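Local coordinates for carbohydrate binding protein (Flavobacterium johnsoniae, PDB 3HZB) that binds calcium ions through a betagamma-crystallin domain, one part of a longer protein that probably also binds carbohydrate, at residues G16-G21 with I82-N87; D36-L41 with S69-T74; G46-L51 with V63-N68. All coordinates share one frame; numbering follows the deposited sequence.

Contact 1. Residues G16-G21 with I82-N87; sequences GGLTIG and IRVIAN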
ATOM      1  N   GLY B  16     -15.208   1.257  -0.745  1.00 16.05           N
ATOM      2  CA  GLY B  16     -15.679   2.037   0.382  1.00 16.17           C
ATOM      3  C   GLY B  16     -14.476   2.675   1.056  1.00 15.27           C
ATOM      4  O   GLY B  16     -13.456   2.021   1.250  1.00 15.52           O
ATOM      5  N   GLY B  17     -14.587   3.952   1.400  1.00 15.14           N
ATOM      6  CA  GLY B  17     -13.488   4.636   2.053  1.00 16.35           C
ATOM      7  C   GLY B  17     -13.669   4.645   3.559  1.00 17.35           C
ATOM      8  O   GLY B  17     -14.750   4.976   4.053  1.00 16.76           O
ATOM      9  N   LEU B  18     -12.616   4.282   4.288  1.00 16.38           N
ATOM     10  CA  LEU B  18     -12.671   4.242   5.745  1.00 16.66           C
ATOM     11  C   LEU B  18     -11.629   5.167   6.372  1.00 17.14           C
ATOM     12  O   LEU B  18     -10.580   5.433   5.786  1.00 17.15           O
ATOM     13  CB  LEU B  18     -12.418   2.819   6.255  1.00 16.22           C
ATOM     14  CG  LEU B  18     -13.099   1.638   5.557  1.00 17.47           C
ATOM     15  CD1 LEU B  18     -12.648   0.338   6.222  1.00 16.46           C
ATOM     16  CD2 LEU B  18     -14.602   1.782   5.618  1.00 18.47           C
ATOM     17  N   THR B  19     -11.938   5.662   7.566  1.00 17.63           N
ATOM     18  CA  THR B  19     -11.025   6.519   8.306  1.00 18.22           C
ATOM     19  C   THR B  19     -10.882   5.872   9.677  1.00 17.79           C
ATOM     20  O   THR B  19     -11.431   4.794   9.916  1.00 18.67           O
ATOM     21  CB  THR B  19     -11.574   7.961   8.467  1.00 20.51           C
ATOM     22  OG1 THR B  19     -12.872   7.924   9.079  1.00 23.59           O
ATOM     23  CG2 THR B  19     -11.670   8.648   7.115  1.00 22.85           C
ATOM     24  N   ILE B  20     -10.138   6.511  10.573  1.00 16.46           N
ATOM     25  CA  ILE B  20      -9.957   5.970  11.916  1.00 17.50           C
ATOM     26  C   ILE B  20     -11.321   5.707  12.540  1.00 16.79           C
ATOM     27  O   ILE B  20     -12.214   6.550  12.469  1.00 18.13           O
ATOM     28  CB  ILE B  20      -9.176   6.957  12.811  1.00 18.99           C
ATOM     29  CG1 ILE B  20      -7.719   7.036  12.348  1.00 19.21           C
ATOM     30  CG2 ILE B  20      -9.260   6.523  14.269  1.00 17.94           C
ATOM     31  CD1 ILE B  20      -6.951   5.738  12.507  1.00 22.20           C
ATOM     32  N   GLY B  21     -11.486   4.536  13.145  1.00 15.32           N
ATOM     33  CA  GLY B  21     -12.760   4.223  13.761  1.00 16.21           C
ATOM     34  C   GLY B  21     -13.157   2.765  13.639  1.00 16.51           C
ATOM     35  O   GLY B  21     -12.432   1.958  13.052  1.00 16.38           O
ATOM     36  N   ILE B  82     -14.720  -4.324  10.565  1.00 11.87           N
ATOM     37  CA  ILE B  82     -13.364  -3.801  10.486  1.00 12.65           C
ATOM     38  C   ILE B  82     -13.135  -2.651  11.447  1.00 13.18           C
ATOM     39  O   ILE B  82     -14.055  -1.893  11.761  1.00 12.84           O
ATOM     40  CB  ILE B  82     -13.080  -3.252   9.069  1.00 12.06           C
ATOM     41  CG1 ILE B  82     -13.293  -4.346   8.026  1.00 12.88           C
ATOM     42  CG2 ILE B  82     -11.669  -2.694   8.992  1.00 15.54           C
ATOM     43  CD1 ILE B  82     -13.201  -3.842   6.598  1.00 14.82           C
ATOM     44  N   ARG B  83     -11.895  -2.527  11.907  1.00 12.86           N
ATOM     45  CA  ARG B  83     -11.509  -1.444  12.788  1.00 13.18           C
ATOM     46  C   ARG B  83     -10.239  -0.855  12.200  1.00 14.18           C
ATOM     47  O   ARG B  83      -9.298  -1.581  11.867  1.00 14.24           O
ATOM     48  CB  ARG B  83     -11.267  -1.947  14.213  1.00 13.38           C
ATOM     49  CG  ARG B  83     -12.540  -2.420  14.906  1.00 16.68           C
ATOM     50  CD  ARG B  83     -12.250  -2.907  16.305  1.00 16.48           C
ATOM     51  NE  ARG B  83     -11.690  -1.850  17.140  1.00 16.89           N
ATOM     52  CZ  ARG B  83     -10.639  -2.015  17.935  1.00 19.12           C
ATOM     53  NH1 ARG B  83     -10.038  -3.199  17.996  1.00 19.33           N
ATOM     54  NH2 ARG B  83     -10.193  -1.000  18.669  1.00 18.98           N
ATOM     55  N   VAL B  84     -10.241   0.463  12.040  1.00 13.63           N
ATOM     56  CA  VAL B  84      -9.110   1.185  11.489  1.00 13.38           C
ATOM     57  C   VAL B  84      -8.427   1.900  12.647  1.00 14.28           C
ATOM     58  O   VAL B  84      -9.073   2.632  13.396  1.00 14.46           O
ATOM     59  CB  VAL B  84      -9.578   2.223  10.444  1.00 13.17           C
ATOM     60  CG1 VAL B  84      -8.384   2.965   9.872  1.00 12.70           C
ATOM     61  CG2 VAL B  84     -10.349   1.520   9.327  1.00 13.56           C
ATOM     62  N   ILE B  85      -7.125   1.671  12.794  1.00 14.65           N
ATOM     63  CA  ILE B  85      -6.349   2.282  13.867  1.00 15.56           C
ATOM     64  C   ILE B  85      -5.027   2.843  13.342  1.00 17.56           C
ATOM     65  O   ILE B  85      -4.596   2.523  12.238  1.00 15.86           O
ATOM     66  CB  ILE B  85      -6.023   1.253  14.974  1.00 15.16           C
ATOM     67  CG1 ILE B  85      -5.136   0.142  14.407  1.00 16.85           C
ATOM     68  CG2 ILE B  85      -7.310   0.673  15.542  1.00 18.18           C
ATOM     69  CD1 ILE B  85      -4.715  -0.888  15.435  1.00 16.05           C
ATOM     70  N   ALA B  86      -4.386   3.684  14.144  1.00 20.08           N
ATOM     71  CA  ALA B  86      -3.113   4.265  13.748  1.00 23.25           C
ATOM     72  C   ALA B  86      -2.054   3.171  13.694  1.00 25.08           C
ATOM     73  O   ALA B  86      -2.155   2.161  14.395  1.00 24.04           O
ATOM     74  CB  ALA B  86      -2.700   5.345  14.743  1.00 24.38           C
ATOM     75  N   ASN B  87      -1.046   3.371  12.853  1.00 27.44           N
ATOM     76  CA  ASN B  87       0.045   2.413  12.718  1.00 31.77           C
ATOM     77  C   ASN B  87       1.372   3.141  12.906  1.00 32.59           C
ATOM     78  O   ASN B  87       1.339   4.323  13.304  1.00 34.43           O
ATOM     79  CB  ASN B  87       0.020   1.746  11.338  1.00 32.91           C
ATOM     80  CG  ASN B  87       1.047   0.631  11.212  1.00 35.64           C
ATOM     81  OD1 ASN B  87       1.315   0.134  10.115  1.00 37.56           O
ATOM     82  ND2 ASN B  87       1.621   0.226  12.339  1.00 36.37           N
TER

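Contact 2. Residues D36-L41 with S69-T74; sequences DDISSL and SCLNTT. With CA (calcium ion), chain L; CA (calcium ion), chain M.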
ATOM      1  N   ASP B  36     -19.019 -10.398   3.766  1.00 11.97           N
ATOM      2  CA  ASP B  36     -18.320 -11.465   3.041  1.00 12.51           C
ATOM      3  C   ASP B  36     -18.155 -11.084   1.578  1.00 11.45           C
ATOM      4  O   ASP B  36     -18.532 -11.845   0.689  1.00 11.65           O
ATOM      5  CB  ASP B  36     -19.125 -12.768   3.125  1.00 13.24           C
ATOM      6  CG  ASP B  36     -19.217 -13.302   4.533  1.00 13.99           C
ATOM      7  OD1 ASP B  36     -18.626 -12.668   5.422  1.00 12.76           O
ATOM      8  OD2 ASP B  36     -19.870 -14.347   4.752  1.00 13.48           O
ATOM      9  N   ASP B  37     -17.575  -9.914   1.334  1.00 12.16           N
ATOM     10  CA  ASP B  37     -17.448  -9.412  -0.030  1.00 13.40           C
ATOM     11  C   ASP B  37     -16.123  -8.722  -0.354  1.00 12.92           C
ATOM     12  O   ASP B  37     -15.710  -8.698  -1.505  1.00 12.89           O
ATOM     13  CB  ASP B  37     -18.604  -8.435  -0.285  1.00 14.70           C
ATOM     14  CG  ASP B  37     -18.804  -8.113  -1.755  1.00 17.13           C
ATOM     15  OD1 ASP B  37     -18.881  -6.914  -2.088  1.00 19.95           O
ATOM     16  OD2 ASP B  37     -18.905  -9.051  -2.569  1.00 17.77           O
ATOM     17  N   ILE B  38     -15.461  -8.143   0.640  1.00 11.51           N
ATOM     18  CA  ILE B  38     -14.201  -7.451   0.382  1.00 12.47           C
ATOM     19  C   ILE B  38     -13.108  -8.395  -0.124  1.00 12.63           C
ATOM     20  O   ILE B  38     -12.972  -9.517   0.370  1.00 14.09           O
ATOM     21  CB  ILE B  38     -13.719  -6.713   1.655  1.00 11.72           C
ATOM     22  CG1 ILE B  38     -14.732  -5.623   2.022  1.00 15.83           C
ATOM     23  CG2 ILE B  38     -12.341  -6.100   1.422  1.00 15.08           C
ATOM     24  CD1 ILE B  38     -14.473  -4.951   3.368  1.00 16.28           C
ATOM     25  N   SER B  39     -12.341  -7.941  -1.118  1.00 13.14           N
ATOM     26  CA  SER B  39     -11.266  -8.754  -1.692  1.00 13.59           C
ATOM     27  C   SER B  39      -9.887  -8.103  -1.731  1.00 13.29           C
ATOM     28  O   SER B  39      -8.878  -8.794  -1.842  1.00 14.26           O
ATOM     29  CB  SER B  39     -11.640  -9.205  -3.099  1.00 12.79           C
ATOM     30  OG  SER B  39     -12.622 -10.212  -3.030  1.00 10.97           O
ATOM     31  N   SER B  40      -9.833  -6.780  -1.674  1.00 13.08           N
ATOM     32  CA  SER B  40      -8.541  -6.102  -1.662  1.00 12.96           C
ATOM     33  C   SER B  40      -8.666  -4.800  -0.888  1.00 13.59           C
ATOM     34  O   SER B  40      -9.775  -4.303  -0.667  1.00 13.73           O
ATOM     35  CB  SER B  40      -8.022  -5.853  -3.093  1.00 13.55           C
ATOM     36  OG  SER B  40      -8.848  -4.981  -3.840  1.00 14.83           O
ATOM     37  N   LEU B  41      -7.530  -4.267  -0.448  1.00 12.61           N
ATOM     38  CA  LEU B  41      -7.529  -3.032   0.324  1.00 13.80           C
ATOM     39  C   LEU B  41      -6.289  -2.192   0.100  1.00 12.33           C
ATOM     40  O   LEU B  41      -5.188  -2.716  -0.030  1.00 12.99           O
ATOM     41  CB  LEU B  41      -7.583  -3.313   1.828  1.00 14.06           C
ATOM     42  CG  LEU B  41      -8.593  -4.230   2.506  1.00 16.79           C
ATOM     43  CD1 LEU B  41      -8.218  -5.689   2.284  1.00 14.48           C
ATOM     44  CD2 LEU B  41      -8.578  -3.919   3.998  1.00 15.11           C
ATOM     45  N   SER B  69      -3.529  -6.764  -2.532  1.00 14.65           N
ATOM     46  CA  SER B  69      -4.250  -6.861  -3.795  1.00 13.84           C
ATOM     47  C   SER B  69      -5.246  -8.009  -3.921  1.00 14.58           C
ATOM     48  O   SER B  69      -6.044  -8.026  -4.853  1.00 15.70           O
ATOM     49  CB  SER B  69      -3.249  -6.947  -4.950  1.00 14.01           C
ATOM     50  OG  SER B  69      -2.462  -8.119  -4.830  1.00 14.46           O
ATOM     51  N   CYS B  70      -5.209  -8.964  -3.001  1.00 14.93           N
ATOM     52  CA  CYS B  70      -6.134 -10.091  -3.083  1.00 16.16           C
ATOM     53  C   CYS B  70      -6.043 -10.922  -1.813  1.00 16.88           C
ATOM     54  O   CYS B  70      -5.088 -11.676  -1.623  1.00 16.04           O
ATOM     55  CB  CYS B  70      -5.773 -10.950  -4.296  1.00 20.34           C
ATOM     56  SG  CYS B  70      -7.108 -11.911  -5.095  1.00 26.21           S
ATOM     57  N   LEU B  71      -7.032 -10.768  -0.938  1.00 14.73           N
ATOM     58  CA  LEU B  71      -7.053 -11.510   0.314  1.00 15.16           C
ATOM     59  C   LEU B  71      -6.975 -13.005   0.039  1.00 15.19           C
ATOM     60  O   LEU B  71      -7.445 -13.480  -0.996  1.00 14.36           O
ATOM     61  CB  LEU B  71      -8.328 -11.188   1.090  1.00 13.11           C
ATOM     62  CG  LEU B  71      -8.447  -9.711   1.489  1.00 13.66           C
ATOM     63  CD1 LEU B  71      -9.814  -9.453   2.100  1.00 14.17           C
ATOM     64  CD2 LEU B  71      -7.336  -9.350   2.466  1.00 13.00           C
ATOM     65  N   ASN B  72      -6.384 -13.748   0.968  1.00 18.04           N
ATOM     66  CA  ASN B  72      -6.246 -15.188   0.795  1.00 19.07           C
ATOM     67  C   ASN B  72      -7.560 -15.927   1.027  1.00 20.84           C
ATOM     68  O   ASN B  72      -8.588 -15.313   1.319  1.00 20.19           O
ATOM     69  CB  ASN B  72      -5.142 -15.727   1.714  1.00 20.00           C
ATOM     70  CG  ASN B  72      -5.440 -15.521   3.184  1.00 20.07           C
ATOM     71  OD1 ASN B  72      -4.546 -15.628   4.025  1.00 23.79           O
ATOM     72  ND2 ASN B  72      -6.696 -15.242   3.506  1.00 16.88           N
ATOM     73  N   THR B  73      -7.519 -17.248   0.888  1.00 21.58           N
ATOM     74  CA  THR B  73      -8.704 -18.083   1.056  1.00 22.50           C
ATOM     75  C   THR B  73      -9.387 -17.923   2.408  1.00 20.92           C
ATOM     76  O   THR B  73     -10.602 -18.080   2.517  1.00 20.59           O
ATOM     77  CB  THR B  73      -8.358 -19.570   0.872  1.00 23.06           C
ATOM     78  OG1 THR B  73      -7.730 -19.757  -0.402  1.00 26.50           O
ATOM     79  CG2 THR B  73      -9.616 -20.420   0.940  1.00 26.28           C
ATOM     80  N   THR B  74      -8.604 -17.621   3.436  1.00 20.10           N
ATOM     81  CA  THR B  74      -9.138 -17.458   4.779  1.00 19.62           C
ATOM     82  C   THR B  74      -9.878 -16.137   4.962  1.00 18.30           C
ATOM     83  O   THR B  74     -10.821 -16.053   5.752  1.00 16.03           O
ATOM     84  CB  THR B  74      -8.013 -17.533   5.836  1.00 22.29           C
ATOM     85  OG1 THR B  74      -7.359 -18.805   5.751  1.00 25.88           O
ATOM     86  CG2 THR B  74      -8.580 -17.366   7.239  1.00 22.72           C
TER
HETATM   87 CA    CA L 107     -15.069 -10.037  -3.485  1.00 13.88          CA
HETATM   88 CA    CA M 108     -17.909 -13.280   7.772  1.00 14.02          CA
HETATM   89  O   HOH W   1     -19.661 -15.412   7.225  1.00 29.71           O
HETATM   90  O   HOH W   2     -17.549 -10.343  -4.193  1.00 16.08           O
HETATM   91  O   HOH W   3     -14.595 -12.387  -4.577  1.00 17.30           O
HETATM   92  O   HOH W   4     -14.637 -10.319  -6.207  1.00 27.15           O
HETATM   93  O   HOH W   5     -16.370 -15.432   7.979  1.00 16.69           O

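Contact 3. Residues G46-L51 with V63-N68; sequences GYQAIL and VINSDN. With CA (calcium ion), chain K.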
ATOM      1  N   GLY B  46       0.986   4.692   7.880  1.00 17.60           N
ATOM      2  CA  GLY B  46       0.661   5.318   9.151  1.00 18.66           C
ATOM      3  C   GLY B  46      -0.661   4.847   9.719  1.00 21.00           C
ATOM      4  O   GLY B  46      -1.034   5.216  10.832  1.00 21.52           O
ATOM      5  N   TYR B  47      -1.371   4.022   8.955  1.00 20.00           N
ATOM      6  CA  TYR B  47      -2.661   3.501   9.384  1.00 20.16           C
ATOM      7  C   TYR B  47      -2.743   2.021   9.077  1.00 19.03           C
ATOM      8  O   TYR B  47      -1.941   1.497   8.309  1.00 19.33           O
ATOM      9  CB  TYR B  47      -3.780   4.241   8.659  1.00 21.50           C
ATOM     10  CG  TYR B  47      -3.743   5.720   8.918  1.00 23.19           C
ATOM     11  CD1 TYR B  47      -4.310   6.257  10.072  1.00 24.53           C
ATOM     12  CD2 TYR B  47      -3.076   6.579   8.048  1.00 25.00           C
ATOM     13  CE1 TYR B  47      -4.211   7.615  10.355  1.00 27.86           C
ATOM     14  CE2 TYR B  47      -2.970   7.940   8.321  1.00 26.70           C
ATOM     15  CZ  TYR B  47      -3.539   8.450   9.476  1.00 28.35           C
ATOM     16  OH  TYR B  47      -3.441   9.794   9.754  1.00 29.25           O
ATOM     17  N   GLN B  48      -3.710   1.346   9.681  1.00 17.74           N
ATOM     18  CA  GLN B  48      -3.878  -0.078   9.444  1.00 16.70           C
ATOM     19  C   GLN B  48      -5.298  -0.530   9.716  1.00 16.04           C
ATOM     20  O   GLN B  48      -6.037   0.111  10.465  1.00 14.60           O
ATOM     21  CB  GLN B  48      -2.897  -0.875  10.302  1.00 17.16           C
ATOM     22  CG  GLN B  48      -2.894  -0.490  11.766  1.00 20.70           C
ATOM     23  CD  GLN B  48      -1.769  -1.162  12.531  1.00 22.18           C
ATOM     24  OE1 GLN B  48      -1.486  -0.815  13.680  1.00 25.73           O
ATOM     25  NE2 GLN B  48      -1.124  -2.133  11.898  1.00 19.82           N
ATOM     26  N   ALA B  49      -5.680  -1.634   9.084  1.00 15.25           N
ATOM     27  CA  ALA B  49      -7.015  -2.179   9.254  1.00 15.22           C
ATOM     28  C   ALA B  49      -6.963  -3.532   9.946  1.00 14.89           C
ATOM     29  O   ALA B  49      -6.170  -4.397   9.583  1.00 16.09           O
ATOM     30  CB  ALA B  49      -7.704  -2.319   7.901  1.00 15.92           C
ATOM     31  N   ILE B  50      -7.793  -3.692  10.969  1.00 14.01           N
ATOM     32  CA  ILE B  50      -7.886  -4.958  11.678  1.00 13.46           C
ATOM     33  C   ILE B  50      -9.166  -5.587  11.143  1.00 13.63           C
ATOM     34  O   ILE B  50     -10.252  -5.025  11.313  1.00 12.08           O
ATOM     35  CB  ILE B  50      -8.057  -4.772  13.196  1.00 13.05           C
ATOM     36  CG1 ILE B  50      -6.925  -3.907  13.764  1.00 14.10           C
ATOM     37  CG2 ILE B  50      -8.106  -6.137  13.861  1.00 11.05           C
ATOM     38  CD1 ILE B  50      -5.537  -4.477  13.539  1.00 16.83           C
ATOM     39  N   LEU B  51      -9.043  -6.736  10.488  1.00 12.36           N
ATOM     40  CA  LEU B  51     -10.210  -7.405   9.926  1.00 13.27           C
ATOM     41  C   LEU B  51     -10.758  -8.433  10.900  1.00 14.03           C
ATOM     42  O   LEU B  51     -10.003  -9.058  11.643  1.00 15.24           O
ATOM     43  CB  LEU B  51      -9.841  -8.111   8.618  1.00 13.89           C
ATOM     44  CG  LEU B  51      -9.066  -7.308   7.568  1.00 14.50           C
ATOM     45  CD1 LEU B  51      -8.844  -8.183   6.342  1.00 14.92           C
ATOM     46  CD2 LEU B  51      -9.831  -6.048   7.192  1.00 13.63           C
ATOM     47  N   VAL B  63      -4.297  -8.399  10.620  1.00 16.33           N
ATOM     48  CA  VAL B  63      -3.948  -7.007  10.382  1.00 16.66           C
ATOM     49  C   VAL B  63      -3.478  -6.789   8.954  1.00 16.42           C
ATOM     50  O   VAL B  63      -2.671  -7.556   8.434  1.00 17.19           O
ATOM     51  CB  VAL B  63      -2.815  -6.539  11.328  1.00 18.13           C
ATOM     52  CG1 VAL B  63      -2.512  -5.065  11.091  1.00 18.14           C
ATOM     53  CG2 VAL B  63      -3.204  -6.779  12.769  1.00 20.55           C
ATOM     54  N   ILE B  64      -4.000  -5.748   8.319  1.00 16.24           N
ATOM     55  CA  ILE B  64      -3.588  -5.406   6.968  1.00 16.05           C
ATOM     56  C   ILE B  64      -2.908  -4.053   7.150  1.00 16.80           C
ATOM     57  O   ILE B  64      -3.578  -3.037   7.340  1.00 16.15           O
ATOM     58  CB  ILE B  64      -4.795  -5.253   6.014  1.00 16.56           C
ATOM     59  CG1 ILE B  64      -5.702  -6.487   6.104  1.00 16.51           C
ATOM     60  CG2 ILE B  64      -4.298  -5.057   4.584  1.00 16.88           C
ATOM     61  CD1 ILE B  64      -5.022  -7.800   5.748  1.00 15.76           C
ATOM     62  N   ASN B  65      -1.578  -4.044   7.120  1.00 16.99           N
ATOM     63  CA  ASN B  65      -0.831  -2.806   7.315  1.00 17.37           C
ATOM     64  C   ASN B  65      -0.116  -2.289   6.068  1.00 17.18           C
ATOM     65  O   ASN B  65       0.741  -1.411   6.158  1.00 15.43           O
ATOM     66  CB  ASN B  65       0.171  -2.970   8.458  1.00 21.03           C
ATOM     67  CG  ASN B  65       0.933  -4.268   8.374  1.00 23.17           C
ATOM     68  OD1 ASN B  65       1.382  -4.663   7.301  1.00 24.98           O
ATOM     69  ND2 ASN B  65       1.092  -4.938   9.510  1.00 25.75           N
ATOM     70  N   SER B  66      -0.482  -2.839   4.915  1.00 16.12           N
ATOM     71  CA  SER B  66       0.080  -2.435   3.627  1.00 15.92           C
ATOM     72  C   SER B  66      -0.903  -2.941   2.576  1.00 15.18           C
ATOM     73  O   SER B  66      -1.642  -3.894   2.831  1.00 14.68           O
ATOM     74  CB  SER B  66       1.468  -3.055   3.414  1.00 15.91           C
ATOM     75  OG  SER B  66       1.409  -4.470   3.394  1.00 13.94           O
ATOM     76  N   ASP B  67      -0.935  -2.296   1.413  1.00 15.71           N
ATOM     77  CA  ASP B  67      -1.857  -2.694   0.350  1.00 14.32           C
ATOM     78  C   ASP B  67      -1.866  -4.204   0.137  1.00 15.23           C
ATOM     79  O   ASP B  67      -0.809  -4.835   0.061  1.00 13.16           O
ATOM     80  CB  ASP B  67      -1.487  -2.021  -0.979  1.00 14.52           C
ATOM     81  CG  ASP B  67      -1.571  -0.514  -0.920  1.00 14.98           C
ATOM     82  OD1 ASP B  67      -2.237   0.014  -0.006  1.00 14.06           O
ATOM     83  OD2 ASP B  67      -0.981   0.149  -1.802  1.00 17.57           O
ATOM     84  N   ASN B  68      -3.064  -4.775   0.043  1.00 14.77           N
ATOM     85  CA  ASN B  68      -3.223  -6.207  -0.194  1.00 14.75           C
ATOM     86  C   ASN B  68      -4.112  -6.312  -1.428  1.00 15.56           C
ATOM     87  O   ASN B  68      -5.297  -5.986  -1.380  1.00 12.98           O
ATOM     88  CB  ASN B  68      -3.902  -6.882   0.998  1.00 16.31           C
ATOM     89  CG  ASN B  68      -3.874  -8.395   0.903  1.00 16.57           C
ATOM     90  OD1 ASN B  68      -4.294  -8.973  -0.099  1.00 16.51           O
ATOM     91  ND2 ASN B  68      -3.380  -9.044   1.950  1.00 17.36           N
TER
HETATM   92 CA    CA K 117      -0.552   2.347   0.306  1.00 17.07          CA
HETATM   93  O   HOH W   6      -2.853   4.062   0.131  1.00 19.11           O

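Contact 1. Residues G16-G21 with I82-N87
In this betagamma-crystallin Greek key, the chain crosses from one sheet to the other between Leu18 and Gly21, and the crossing closes over Val84. Leu18 belongs to strand 15-18 of the three-stranded sheet. Gly21 begins strand 21-23, which lies against strand 81-86 in the four-stranded sheet. Gly21 and Val84 form an antiparallel hydrogen-bonded pair. Gly21 N donates to Val84 O at 3.1 Å. The return bond, Val84 N to Gly21 O, is shorter at 2.8 Å and arrives close to the line of the carbonyl. The phi of Gly21, 144°, suits a residue without a side chain.

Val84 carries the apolar part. Its CB lies 3.2 Å from Thr19 O, so the turn rests directly on the branch point. CG2 of Val84 stands anti to its own carbonyl carbon and meets Leu18 CB at 3.9 Å. The two side chains cross at a slant. Leu18 also extends CD1 to Ile82 CG2, 4.2 Å away. From the other end of the turn, Ile20 CD1 reaches over the peptide after Ile85 and lies 3.6 Å from Ile85 C. It also touches Val84 CG1.

Leu18 and Val84 continue inward to Val5 and Ile3 of strand 3-6, respectively. Arg83 points away from the crossing, and its NE forms a salt bridge with Asp22. Two backbone bonds fix the pairing of Gly21 with Val84, while Leu18, Ile20 and the Thr19 carbonyl pack round Val84 and hold the turn against the sheet.

Contact 2. Residues D36-L41 with S69-T74
Leu71 meets Ser39 through the backbone: Leu71 N donates to Ser39 O at 2.8 Å, with an angle of 166° at the hydrogen. The acceptor lies in a betagamma-crystallin calcium motif, (N/D)-(N/D)-X-X-(S/T)-S, whose last five positions are Asp36 to Ser40. Ser39 and Ser40 also make a classic beta bulge facing Tyr6. Cys70 CA adds a CH...O contact to Ser39 O at 3.3 Å.

The side chain of Leu71 points toward the 36-41 segment and packs between Ile38 and Leu41. Its CG is anti to the carbonyl carbon (chi1 -62°), which directs the two methyl groups toward the 36-41 segment. CD1 rests on Ile38 O, and CD2 meets Leu41 CD1 at 3.8 Å. The two leucines cross at about a right angle. At the other end Ser40 CB packs against Ser69 O, while Ser40 OG bonds to Asp8 O. The disulfide of Cys70 to Cys9 ties the 69-74 loop to the loop after strand 3-6.

Further out, the same motif serves two calcium ions. Asp37 O and Ser39 OG bind one of them, with Lys7 O and Asp77 OD1 completing the protein ligands. Ser39 OG lies 2.5 Å from that ion and is hydrogen-bonded to Asn76 OD1. Asp36 OD1 instead binds the second ion, together with Gln53 O, Lys78 O and Ser80 OG. Each site therefore draws on three separate parts of the chain, and three waters join the first shell of one ion and two that of the other. The carboxylate of Asp37 acts from the second shell: its OD2 accepts a hydrogen bond of 2.5 Å from a calcium-bound water.

Contact 3. Residues G46-L51 with V63-N68
Leu51 lays its CD1 over the side chain of Ile64, 3.6 Å from Ile64 CG1. The two chains slant across each other on the buried side of a beta hairpin, the face that also carries Ala49. Ile64 CG1 is anti to the carbonyl carbon (chi1 -51°), which brings it beside Leu51 rather than Ala49. On the other face Ile50 and Val63 form a non-hydrogen-bonded pair. They lie side by side and point the same way. Ile50 CD1 is only 3.4 Å from Val63 CG2, which is tight for two methyl groups.

Two backbone bonds hold Ala49 to Ile64. Ile64 N donates to Ala49 O at 2.9 Å. Ala49 N gives the partner bond to Ile64 O at 3.1 Å, approaching 27° away from the carbonyl plane. Gln48 covers the end of this ladder, with its CB 3.7 Å from Ile64 O and its extended chain passing obliquely over Val63 and Asn65.

Beyond Ile64 the chain leaves the hairpin. Asp67 OD1 binds a calcium ion at 2.9 Å, with Ile43 O and one water. Asp67 OD1 and Ile43 O of the second subunit bind the same ion, so the metal joins two copies of the protein. Asn65 O also accepts a hydrogen bond from Arg42 NH1 of that subunit.

Strand 60-64 is an outermost strand of the four-stranded sheet in this chain. Strand 47-52 lies inside it, between 60-64 and 81-86. Leu51 reaches Leu41 of strand 40-43 in the other sheet.

Overall arrangement
From the N terminus, the chain runs through strands 3-6 and 15-18 of the three-stranded sheet, then passes at residues 16-21 to the edge of the four-stranded one. Contact 1 closes the outermost loop, when the last strand returns to that crossing. Contact 2 is nested within it and joins the calcium motif that leads into strand 40-43 to the loop after strand 60-64. Contact 3 is nested deeper still, as a hairpin. None of the three loops crosses another. Ile38 packs on Ile82 between contacts 1 and 2. Backbone bonds link Leu41 to Asn68 and Arg83 to Ile50, so contact 3 adjoins both others.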